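Local structure of alpha-galactosidase (Lactobacillus brevis, 3MI6) at residues D[365-370]-D[410-415]. The protein probably hydrolyses terminal, non-reducing alpha-D-galactose residues from alpha-galactosides such as galactose oligosaccharides, galactomannans and galactolipids. Residues are numbered along the deposited sequence; the frame is centred on the assembly and turned at random.
Sequences VLDDGW and GLWFEP
W412 sets its CG anti to the backbone N (chi1 177°), which lays one face of the indole against D368, while W370 turns its ring between its own backbone N and carbonyl carbon (chi1 62°), bringing NE1 to the carbonyl of W412. D368 CB stands over the centre of the six-membered ring of W412, and the carboxylate continues the stack, with D368 OD2 3.5 Å from W412 CH2. Aspartate suits this place: its short carboxylate lies along the indole and still makes a salt bridge to R374. D367 OD2 comes over the pyrrole part of the same face, 3.2 Å from W412 CD1, and accepts the N-H of D368; D367 OD1 pairs with K477. W412 NE1 donates to D479, the predicted nucleophile.

Strands 363-366 and 408-413 are parallel neighbours in the eight-stranded TIM barrel of this family 36 glycosidase, joined here by L366 N to G410 O (2.9 Å). Just past the end of strand 363-366, D367 and D368 are predicted to bind substrate. Replacing W412 by a leucine would probably deprive D368 of its stacking platform and leave D479 without the indole N-H.

Tryptophan suits position 370 as both donor and apolar plate. W370 NE1 reaches W412 O at 2.9 Å, in the ring plane. Branched L411 places CD2 over one face of that ring. W370 also forms an offset edge-to-face pair with F413, planes 85° apart.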
# COMPACT_ATOMS: atom_id res chain seq x y z
N VAL D 365 -19.41 33.51 -30.50
CA VAL D 365 -19.82 32.20 -31.02
C VAL D 365 -21.29 31.88 -30.74
O VAL D 365 -21.64 31.51 -29.62
CB VAL D 365 -19.00 31.05 -30.42
CG1 VAL D 365 -19.37 29.77 -31.09
CG2 VAL D 365 -17.51 31.31 -30.54
N LEU D 366 -22.14 32.01 -31.76
CA LEU D 366 -23.53 31.64 -31.63
C LEU D 366 -23.66 30.12 -31.49
O LEU D 366 -23.15 29.37 -32.33
CB LEU D 366 -24.28 32.14 -32.86
CG LEU D 366 -25.75 31.78 -33.01
CD1 LEU D 366 -26.54 32.37 -31.89
CD2 LEU D 366 -26.25 32.28 -34.36
N ASP D 367 -24.31 29.65 -30.42
CA ASP D 367 -24.39 28.21 -30.17
C ASP D 367 -25.72 27.63 -30.64
O ASP D 367 -26.37 28.17 -31.54
CB ASP D 367 -24.14 27.87 -28.69
CG ASP D 367 -23.43 26.51 -28.48
OD1 ASP D 367 -22.18 26.47 -28.49
OD2 ASP D 367 -24.13 25.49 -28.28
N ASP D 368 -26.12 26.52 -30.01
CA ASP D 368 -27.29 25.76 -30.41
C ASP D 368 -28.53 26.64 -30.46
O ASP D 368 -28.77 27.43 -29.55
CB ASP D 368 -27.49 24.59 -29.42
CG ASP D 368 -28.38 23.49 -29.97
OD1 ASP D 368 -29.22 23.74 -30.86
OD2 ASP D 368 -28.25 22.35 -29.50
N GLY D 369 -29.31 26.51 -31.54
CA GLY D 369 -30.61 27.15 -31.61
C GLY D 369 -30.88 28.02 -32.83
O GLY D 369 -32.00 28.48 -33.01
N TRP D 370 -29.88 28.24 -33.67
CA TRP D 370 -30.03 29.20 -34.75
C TRP D 370 -30.73 28.65 -36.00
O TRP D 370 -31.18 29.41 -36.86
CB TRP D 370 -28.67 29.78 -35.13
CG TRP D 370 -27.71 28.75 -35.62
CD1 TRP D 370 -26.85 28.02 -34.87
CD2 TRP D 370 -27.54 28.32 -36.97
NE1 TRP D 370 -26.14 27.17 -35.67
CE2 TRP D 370 -26.54 27.33 -36.96
CE3 TRP D 370 -28.13 28.68 -38.18
CZ2 TRP D 370 -26.11 26.69 -38.13
CZ3 TRP D 370 -27.70 28.04 -39.33
CH2 TRP D 370 -26.70 27.06 -39.30
N GLY D 410 -18.32 32.94 -34.98
CA GLY D 410 -18.32 31.50 -35.08
C GLY D 410 -19.71 30.98 -34.78
O GLY D 410 -20.49 31.66 -34.11
N LEU D 411 -20.02 29.79 -35.29
CA LEU D 411 -21.29 29.15 -34.99
C LEU D 411 -21.20 27.63 -34.87
O LEU D 411 -20.22 27.01 -35.25
CB LEU D 411 -22.41 29.58 -35.97
CG LEU D 411 -22.54 28.96 -37.37
CD1 LEU D 411 -23.16 27.59 -37.26
CD2 LEU D 411 -23.39 29.82 -38.28
N TRP D 412 -22.28 27.05 -34.34
CA TRP D 412 -22.34 25.68 -33.86
C TRP D 412 -23.11 24.78 -34.85
O TRP D 412 -24.24 25.08 -35.23
CB TRP D 412 -23.06 25.72 -32.50
CG TRP D 412 -23.32 24.44 -31.80
CD1 TRP D 412 -22.66 23.97 -30.71
CD2 TRP D 412 -24.37 23.49 -32.08
NE1 TRP D 412 -23.21 22.78 -30.30
CE2 TRP D 412 -24.25 22.46 -31.12
CE3 TRP D 412 -25.38 23.40 -33.04
CZ2 TRP D 412 -25.11 21.34 -31.11
CZ3 TRP D 412 -26.22 22.30 -33.03
CH2 TRP D 412 -26.08 21.29 -32.07
N PHE D 413 -22.48 23.70 -35.27
CA PHE D 413 -23.17 22.66 -36.00
C PHE D 413 -23.09 21.36 -35.20
O PHE D 413 -22.20 21.19 -34.36
CB PHE D 413 -22.52 22.41 -37.36
CG PHE D 413 -22.64 23.56 -38.31
CD1 PHE D 413 -23.71 23.63 -39.20
CD2 PHE D 413 -21.68 24.55 -38.35
CE1 PHE D 413 -23.81 24.68 -40.09
CE2 PHE D 413 -21.78 25.61 -39.23
CZ PHE D 413 -22.85 25.67 -40.10
N GLU D 414 -24.01 20.44 -35.48
CA GLU D 414 -23.92 19.04 -35.04
C GLU D 414 -24.30 18.17 -36.24
O GLU D 414 -25.37 17.57 -36.25
CB GLU D 414 -24.85 18.76 -33.85
CG GLU D 414 -24.58 17.45 -33.11
CD GLU D 414 -25.51 17.22 -31.92
OE1 GLU D 414 -26.17 18.18 -31.47
OE2 GLU D 414 -25.59 16.08 -31.43
N PRO D 415 -23.40 18.11 -37.24
CA PRO D 415 -23.59 17.52 -38.58
C PRO D 415 -24.09 16.08 -38.58
O PRO D 415 -25.07 15.76 -39.26
CB PRO D 415 -22.18 17.53 -39.16
CG PRO D 415 -21.48 18.61 -38.45
CD PRO D 415 -22.02 18.59 -37.05